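Amine Dehydrogenase (Pseudomonas putida, PDB 1JMX) probably catalyses the oxidative deamination of primary amines and passes the electrons to heme c, this all-beta chain being one of three in the assembly. Local coordinates at residues H203-H208 with T259-P264; R207-M212 with Y235-L240; G272-L277 with T296-A301. All blocks are in the same frame, centred on the assembly; numbering follows the deposited sequence.

Contact 1. Residues H203-H208 with T259-P264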
# COMPACT_ATOMS: atom_id res chain seq x y z
N HIS B 203 13.54 6.95 24.50
CA HIS B 203 13.06 7.35 25.82
C HIS B 203 14.20 7.80 26.73
O HIS B 203 15.24 7.16 26.82
CB HIS B 203 12.36 6.19 26.55
CG HIS B 203 11.40 5.41 25.71
ND1 HIS B 203 10.13 5.85 25.42
CD2 HIS B 203 11.50 4.17 25.17
CE1 HIS B 203 9.48 4.92 24.75
NE2 HIS B 203 10.29 3.89 24.59
N GLN B 204 13.97 8.92 27.41
CA GLN B 204 14.92 9.43 28.39
C GLN B 204 14.19 9.13 29.70
O GLN B 204 13.62 10.02 30.34
CB GLN B 204 15.16 10.93 28.20
CG GLN B 204 15.96 11.24 26.93
CD GLN B 204 16.38 12.70 26.84
OE1 GLN B 204 15.57 13.61 27.03
NE2 GLN B 204 17.65 12.93 26.55
N SER B 205 14.16 7.85 30.06
CA SER B 205 13.46 7.38 31.25
C SER B 205 14.23 7.53 32.56
O SER B 205 15.47 7.62 32.55
CB SER B 205 13.04 5.91 31.08
OG SER B 205 14.17 5.07 31.02
N PRO B 206 13.51 7.55 33.70
CA PRO B 206 14.14 7.69 35.03
C PRO B 206 15.24 6.66 35.32
O PRO B 206 16.14 6.92 36.13
CB PRO B 206 12.94 7.53 35.98
CG PRO B 206 11.83 8.16 35.20
CD PRO B 206 12.04 7.58 33.81
N ARG B 207 15.19 5.50 34.65
CA ARG B 207 16.18 4.44 34.85
C ARG B 207 17.52 4.69 34.14
O ARG B 207 18.47 3.93 34.31
CB ARG B 207 15.62 3.07 34.44
CG ARG B 207 14.25 2.73 35.05
CD ARG B 207 13.92 1.24 34.95
NE ARG B 207 14.75 0.45 35.86
CZ ARG B 207 15.56 -0.55 35.48
NH1 ARG B 207 15.66 -0.88 34.21
NH2 ARG B 207 16.29 -1.20 36.39
N HIS B 208 17.59 5.74 33.31
CA HIS B 208 18.82 6.09 32.59
C HIS B 208 19.37 4.92 31.78
O HIS B 208 20.53 4.52 31.93
CB HIS B 208 19.87 6.58 33.59
CG HIS B 208 20.90 7.49 32.99
ND1 HIS B 208 22.24 7.40 33.32
CD2 HIS B 208 20.79 8.54 32.15
CE1 HIS B 208 22.91 8.36 32.70
NE2 HIS B 208 22.05 9.07 31.98
N THR B 259 5.89 0.73 21.95
CA THR B 259 6.85 1.13 22.97
C THR B 259 6.53 0.41 24.28
O THR B 259 5.40 -0.04 24.51
CB THR B 259 6.84 2.64 23.25
OG1 THR B 259 5.56 3.02 23.76
CG2 THR B 259 7.15 3.42 22.00
N GLY B 260 7.55 0.30 25.13
CA GLY B 260 7.39 -0.34 26.41
C GLY B 260 8.44 0.17 27.36
O GLY B 260 9.58 0.36 26.97
N LEU B 261 8.04 0.44 28.60
CA LEU B 261 8.96 0.92 29.63
C LEU B 261 8.76 0.21 30.95
O LEU B 261 7.66 -0.21 31.31
CB LEU B 261 8.78 2.43 29.90
CG LEU B 261 9.42 3.48 29.00
CD1 LEU B 261 9.12 4.85 29.57
CD2 LEU B 261 10.93 3.26 28.88
N ARG B 262 9.86 0.09 31.67
CA ARG B 262 9.83 -0.50 32.99
C ARG B 262 9.55 0.62 33.96
O ARG B 262 10.04 1.75 33.80
CB ARG B 262 11.14 -1.18 33.33
CG ARG B 262 11.24 -2.52 32.70
CD ARG B 262 12.11 -3.38 33.52
NE ARG B 262 13.51 -3.17 33.23
CZ ARG B 262 14.49 -3.78 33.88
NH1 ARG B 262 14.22 -4.61 34.88
NH2 ARG B 262 15.75 -3.63 33.46
N SER B 263 8.70 0.32 34.94
CA SER B 263 8.32 1.28 35.95
C SER B 263 9.51 1.56 36.83
O SER B 263 10.24 0.64 37.22
CB SER B 263 7.18 0.72 36.80
OG SER B 263 6.83 1.60 37.84
N PRO B 264 9.80 2.85 37.07
CA PRO B 264 10.93 3.23 37.93
C PRO B 264 10.58 2.92 39.41
O PRO B 264 11.46 2.83 40.28
CB PRO B 264 11.05 4.74 37.67
CG PRO B 264 9.66 5.15 37.32
CD PRO B 264 9.21 4.03 36.42
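Thr259 meets the rim of the His203 imidazole: its CB lies in the ring plane, 3.8 Å from CE1, while OG1 serves Tyr298 O and Val300 N. NE2 of His203 is hydrogen-bonded to Tyr199 OH, which also accepts from the backbone N of Gly260. Leu261 comes next and covers a face of the same ring. With CG anti to the carbonyl carbon (chi1 -81°), its CD2 stands 4.1 Å from the centroid of the His203 ring in a CH-pi contact, displaced toward the rim, and it also reaches Ser205 CB; a branched apolar residue suits a place between a ring and a small side chain. At Arg262 two guanidinium groups converge with their planes 60° apart. NH1 of Arg207 lies over a face of the Arg262 guanidinium, 2.9 Å from its NH2. Both are donors, so no hydrogen bond joins them; instead Arg207 is paired with the carboxylate of Glu209, whose charge probably eases the approach, and Arg262 NH1 is bonded to Pro267 O. Pro264 closes the contact, its CB 3.8 Å from CB of Pro206, whose fixed phi fits the second position of the type I turn from Ser205 to His208. The 203-208 loop thus packs on strand 257-262, which pairs with strand 269-274, while Leu261 touches Ser211 of strand 209-218 and Val300 of strand 299-302, linking neighbouring propeller blades.

Contact 2. Residues R207-M212 with Y235-L240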
# COMPACT_ATOMS: atom_id res chain seq x y z
N ARG B 207 15.19 5.50 34.65
CA ARG B 207 16.18 4.44 34.85
C ARG B 207 17.52 4.69 34.14
O ARG B 207 18.47 3.93 34.31
CB ARG B 207 15.62 3.07 34.44
CG ARG B 207 14.25 2.73 35.05
CD ARG B 207 13.92 1.24 34.95
NE ARG B 207 14.75 0.45 35.86
CZ ARG B 207 15.56 -0.55 35.48
NH1 ARG B 207 15.66 -0.88 34.21
NH2 ARG B 207 16.29 -1.20 36.39
N HIS B 208 17.59 5.74 33.31
CA HIS B 208 18.82 6.09 32.59
C HIS B 208 19.37 4.92 31.78
O HIS B 208 20.53 4.52 31.93
CB HIS B 208 19.87 6.58 33.59
CG HIS B 208 20.90 7.49 32.99
ND1 HIS B 208 22.24 7.40 33.32
CD2 HIS B 208 20.79 8.54 32.15
CE1 HIS B 208 22.91 8.36 32.70
NE2 HIS B 208 22.05 9.07 31.98
N GLU B 209 18.53 4.36 30.94
CA GLU B 209 18.93 3.25 30.09
C GLU B 209 18.33 3.41 28.70
O GLU B 209 17.37 4.16 28.51
CB GLU B 209 18.54 1.90 30.72
CG GLU B 209 17.05 1.68 30.93
CD GLU B 209 16.71 0.36 31.64
OE1 GLU B 209 15.53 -0.03 31.61
OE2 GLU B 209 17.61 -0.29 32.23
N PHE B 210 19.00 2.80 27.73
CA PHE B 210 18.59 2.80 26.33
C PHE B 210 17.86 1.48 26.18
O PHE B 210 18.46 0.41 26.16
CB PHE B 210 19.83 2.85 25.42
CG PHE B 210 19.52 2.86 23.94
CD1 PHE B 210 18.25 3.18 23.46
CD2 PHE B 210 20.52 2.55 23.02
CE1 PHE B 210 17.99 3.19 22.09
CE2 PHE B 210 20.27 2.56 21.64
CZ PHE B 210 19.00 2.88 21.18
N SER B 211 16.54 1.56 26.11
CA SER B 211 15.73 0.36 26.01
C SER B 211 14.87 0.33 24.76
O SER B 211 14.45 1.37 24.24
CB SER B 211 14.84 0.22 27.24
OG SER B 211 13.87 1.26 27.29
N MET B 212 14.63 -0.88 24.27
CA MET B 212 13.81 -1.11 23.09
C MET B 212 13.13 -2.46 23.22
O MET B 212 13.66 -3.34 23.89
CB MET B 212 14.67 -1.13 21.82
CG MET B 212 15.41 0.15 21.52
SD MET B 212 16.10 0.16 19.87
CE MET B 212 17.37 -1.07 20.03
N TYR B 235 12.65 -7.58 25.84
CA TYR B 235 13.07 -6.27 26.27
C TYR B 235 14.59 -6.30 26.27
O TYR B 235 15.22 -7.22 26.79
CB TYR B 235 12.57 -6.01 27.69
CG TYR B 235 12.88 -4.64 28.23
CD1 TYR B 235 12.11 -3.55 27.85
CD2 TYR B 235 13.87 -4.46 29.19
CE1 TYR B 235 12.30 -2.30 28.43
CE2 TYR B 235 14.07 -3.21 29.77
CZ TYR B 235 13.28 -2.14 29.39
OH TYR B 235 13.42 -0.91 30.01
N LEU B 236 15.17 -5.29 25.65
CA LEU B 236 16.61 -5.14 25.55
C LEU B 236 16.92 -3.84 26.28
O LEU B 236 16.07 -2.95 26.34
CB LEU B 236 16.99 -5.08 24.07
CG LEU B 236 18.17 -4.32 23.46
CD1 LEU B 236 18.31 -4.77 22.01
CD2 LEU B 236 17.97 -2.81 23.53
N SER B 237 18.09 -3.74 26.88
CA SER B 237 18.46 -2.52 27.57
C SER B 237 19.96 -2.33 27.71
O SER B 237 20.72 -3.30 27.82
CB SER B 237 17.78 -2.44 28.95
OG SER B 237 18.33 -3.39 29.84
N VAL B 238 20.39 -1.08 27.63
CA VAL B 238 21.79 -0.72 27.78
C VAL B 238 21.83 0.30 28.91
O VAL B 238 21.23 1.37 28.80
CB VAL B 238 22.37 -0.08 26.50
CG1 VAL B 238 23.87 0.17 26.68
CG2 VAL B 238 22.13 -0.97 25.29
N ASP B 239 22.47 -0.07 30.01
CA ASP B 239 22.60 0.82 31.16
C ASP B 239 23.57 1.92 30.75
O ASP B 239 24.74 1.65 30.45
CB ASP B 239 23.15 0.04 32.36
CG ASP B 239 22.92 0.76 33.68
OD1 ASP B 239 23.37 1.92 33.82
OD2 ASP B 239 22.28 0.17 34.57
N LEU B 240 23.09 3.16 30.69
CA LEU B 240 23.93 4.27 30.27
C LEU B 240 24.99 4.71 31.27
O LEU B 240 25.85 5.53 30.94
CB LEU B 240 23.08 5.44 29.81
CG LEU B 240 22.18 5.16 28.60
CD1 LEU B 240 21.47 6.43 28.20
CD2 LEU B 240 22.99 4.62 27.43
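Glu209 rises from the sheet face to the phenol of Tyr235, which crosses it at about a right angle. Its CB sits 3.3 Å from Val238 O; chi1 of 62° lodges CG between the backbone N and the carbonyl carbon, and the extended chain beyond carries CD to within 4.0 Å of Ser237 CB. At the tip OE2 stays beside Ser237, whereas OE1 accepts from Tyr235 OH at 2.8 Å, on the anti side and 30° out of the carboxylate plane. OE1 also takes a weak salt-bridge bond from Arg207 NH1. The phenol passes over small Ser211, whose CB lies 3.3 Å from Tyr235 OH. On the other sheet face Phe210 packs CB to CB with Val238, and Met212 CE touches Leu236 CD2. Backbone bonds join Phe210 with Val238 and Met212 with Leu236 as antiparallel hydrogen-bonded pairs; Leu240 CB rests over the centre of the His208 ring. A phenylalanine in place of Tyr235 would probably leave Glu209 OE1 without its hydroxyl donor and the carboxylate freer to turn. The hairpin thus separates its chemistry by face, hydrocarbon on one and, on the other, a buried carboxylate whose charge is probably stabilised by phenol and guanidinium together.

Contact 3. Residues G272-L277 with T296-A301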
# COMPACT_ATOMS: atom_id res chain seq x y z
N GLY B 272 3.63 -2.01 28.05
CA GLY B 272 3.71 -1.84 26.61
C GLY B 272 2.42 -1.21 26.09
O GLY B 272 1.39 -1.31 26.75
N VAL B 273 2.46 -0.58 24.91
CA VAL B 273 1.27 0.07 24.37
C VAL B 273 1.17 0.15 22.84
O VAL B 273 2.17 0.15 22.14
CB VAL B 273 1.13 1.53 24.95
CG1 VAL B 273 2.18 2.45 24.36
CG2 VAL B 273 -0.27 2.09 24.70
N LEU B 274 -0.07 0.18 22.36
CA LEU B 274 -0.43 0.33 20.95
C LEU B 274 -1.96 0.46 20.94
O LEU B 274 -2.47 1.57 21.06
CB LEU B 274 0.05 -0.84 20.08
CG LEU B 274 0.18 -0.60 18.56
CD1 LEU B 274 -1.10 -0.85 17.81
CD2 LEU B 274 0.67 0.81 18.28
N ASN B 275 -2.67 -0.66 20.84
CA ASN B 275 -4.14 -0.63 20.85
C ASN B 275 -4.67 -0.85 22.26
O ASN B 275 -5.76 -0.39 22.60
CB ASN B 275 -4.71 -1.64 19.85
CG ASN B 275 -4.58 -1.16 18.41
OD1 ASN B 275 -4.40 0.03 18.16
ND2 ASN B 275 -4.68 -2.09 17.47
N ARG B 276 -3.89 -1.55 23.08
CA ARG B 276 -4.21 -1.79 24.48
C ARG B 276 -2.96 -1.42 25.28
O ARG B 276 -1.86 -1.41 24.74
CB ARG B 276 -4.52 -3.26 24.76
CG ARG B 276 -5.91 -3.72 24.37
CD ARG B 276 -6.33 -4.93 25.20
NE ARG B 276 -5.27 -5.94 25.28
CZ ARG B 276 -5.34 -7.05 26.00
NH1 ARG B 276 -6.42 -7.33 26.71
NH2 ARG B 276 -4.30 -7.88 26.04
N LEU B 277 -3.15 -1.08 26.55
CA LEU B 277 -2.02 -0.77 27.42
C LEU B 277 -1.90 -2.03 28.27
O LEU B 277 -2.82 -2.37 29.00
CB LEU B 277 -2.35 0.43 28.31
CG LEU B 277 -1.24 1.33 28.88
CD1 LEU B 277 -1.80 2.12 30.05
CD2 LEU B 277 -0.03 0.54 29.33
N THR B 296 -5.60 4.37 19.38
CA THR B 296 -4.23 3.89 19.36
C THR B 296 -3.28 4.96 19.90
O THR B 296 -3.47 6.14 19.65
CB THR B 296 -3.78 3.52 17.94
OG1 THR B 296 -4.60 2.47 17.45
CG2 THR B 296 -2.34 3.05 17.91
N TYR B 297 -2.33 4.52 20.72
CA TYR B 297 -1.31 5.39 21.28
C TYR B 297 0.02 4.70 20.95
O TYR B 297 0.08 3.47 20.91
CB TYR B 297 -1.46 5.55 22.79
CG TYR B 297 -2.58 6.48 23.22
CD1 TYR B 297 -3.83 5.97 23.59
CD2 TYR B 297 -2.39 7.86 23.28
CE1 TYR B 297 -4.86 6.81 24.00
CE2 TYR B 297 -3.42 8.71 23.70
CZ TYR B 297 -4.65 8.18 24.05
OH TYR B 297 -5.69 9.01 24.42
N TYR B 298 1.05 5.48 20.66
CA TYR B 298 2.35 4.91 20.30
C TYR B 298 3.37 4.79 21.42
O TYR B 298 4.00 3.75 21.61
CB TYR B 298 3.05 5.78 19.26
CG TYR B 298 2.49 5.81 17.86
CD1 TYR B 298 1.78 4.73 17.33
CD2 TYR B 298 2.76 6.90 17.03
CE1 TYR B 298 1.35 4.74 15.99
CE2 TYR B 298 2.35 6.92 15.72
CZ TYR B 298 1.65 5.85 15.19
OH TYR B 298 1.27 5.90 13.87
N CYS B 299 3.54 5.90 22.14
CA CYS B 299 4.57 6.01 23.15
C CYS B 299 4.23 6.20 24.62
O CYS B 299 3.50 7.13 24.99
CB CYS B 299 5.48 7.15 22.68
SG CYS B 299 7.08 7.22 23.43
N VAL B 300 4.81 5.35 25.46
CA VAL B 300 4.61 5.45 26.91
C VAL B 300 5.66 6.39 27.49
O VAL B 300 6.73 6.58 26.92
CB VAL B 300 4.74 4.08 27.66
CG1 VAL B 300 3.54 3.20 27.39
CG2 VAL B 300 6.03 3.36 27.28
N ALA B 301 5.32 7.01 28.62
CA ALA B 301 6.21 7.90 29.34
C ALA B 301 5.84 7.83 30.82
O ALA B 301 4.68 7.89 31.18
CB ALA B 301 6.10 9.34 28.82
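Val273 and Val300 form the apolar centre, their CG1 methyls only 3.4 Å apart, closer than usual for two carbons. With chi1 at 72° the CG1 of Val273 sits between its own backbone N and carbonyl carbon and faces Val300 and the carbonyl of Tyr298, while CG2 turns to CB of Tyr297. Compact beta-branched residues suit so narrow a gap. Further out, Leu274 and Thr296 lie side by side and point the same way, Leu274 CD2 being 3.8 Å from Thr296 CG2; that same CD2 also meets the edge of the Tyr298 ring near CD1. The backbones join here: Tyr297 N donates to Leu274 O at 3.0 Å, nearly straight at 167° and in the carbonyl plane, and CA of Leu274 makes a CA-H...O contact with Tyr297 O. At the polar edge Thr296 OG1 bonds to Asn275 OD1, approaching almost in line with the side-chain carbonyl; the 2.5 Å separation is unusually short and its exact length doubtful. A backbone atom of another protein chain also bonds Thr296 OG1, and that chain bonds Asn275 ND2 as well, so this amide and hydroxyl pair belongs to a subunit interface. Tyr298 OH reaches an acidic side chain of that other chain, whereas Tyr297 OH turns to Asp317. Tyr298 and Cys299, both facing Gly312, make a classic beta bulge. The whole is characteristic of a beta-propeller, where the turn between strands 269-274 and 276-281 of one blade packs against the approach to the first strand of the next.

Overall arrangement
From the N terminus, the 203-208 loop leads directly into strand 209-218, and contacts 1 and 2 start from this shared piece of chain. Contact 2 closes first, joining 207-212 to 235-240 as a hairpin; contact 1 then closes a longer loop around it, reaching 259-264 in the following blade. Contact 3 opens only afterwards, so it is in series with both, and joins that blade to the one starting at strand 299-302. Contacts 1 and 2 touch, with centres 8 Å apart, through Arg262 and Tyr235. Contacts 1 and 3 meet at Thr259, whereas contacts 2 and 3 stay about 8 Å apart at their nearest atoms. Together they tie three successive blades.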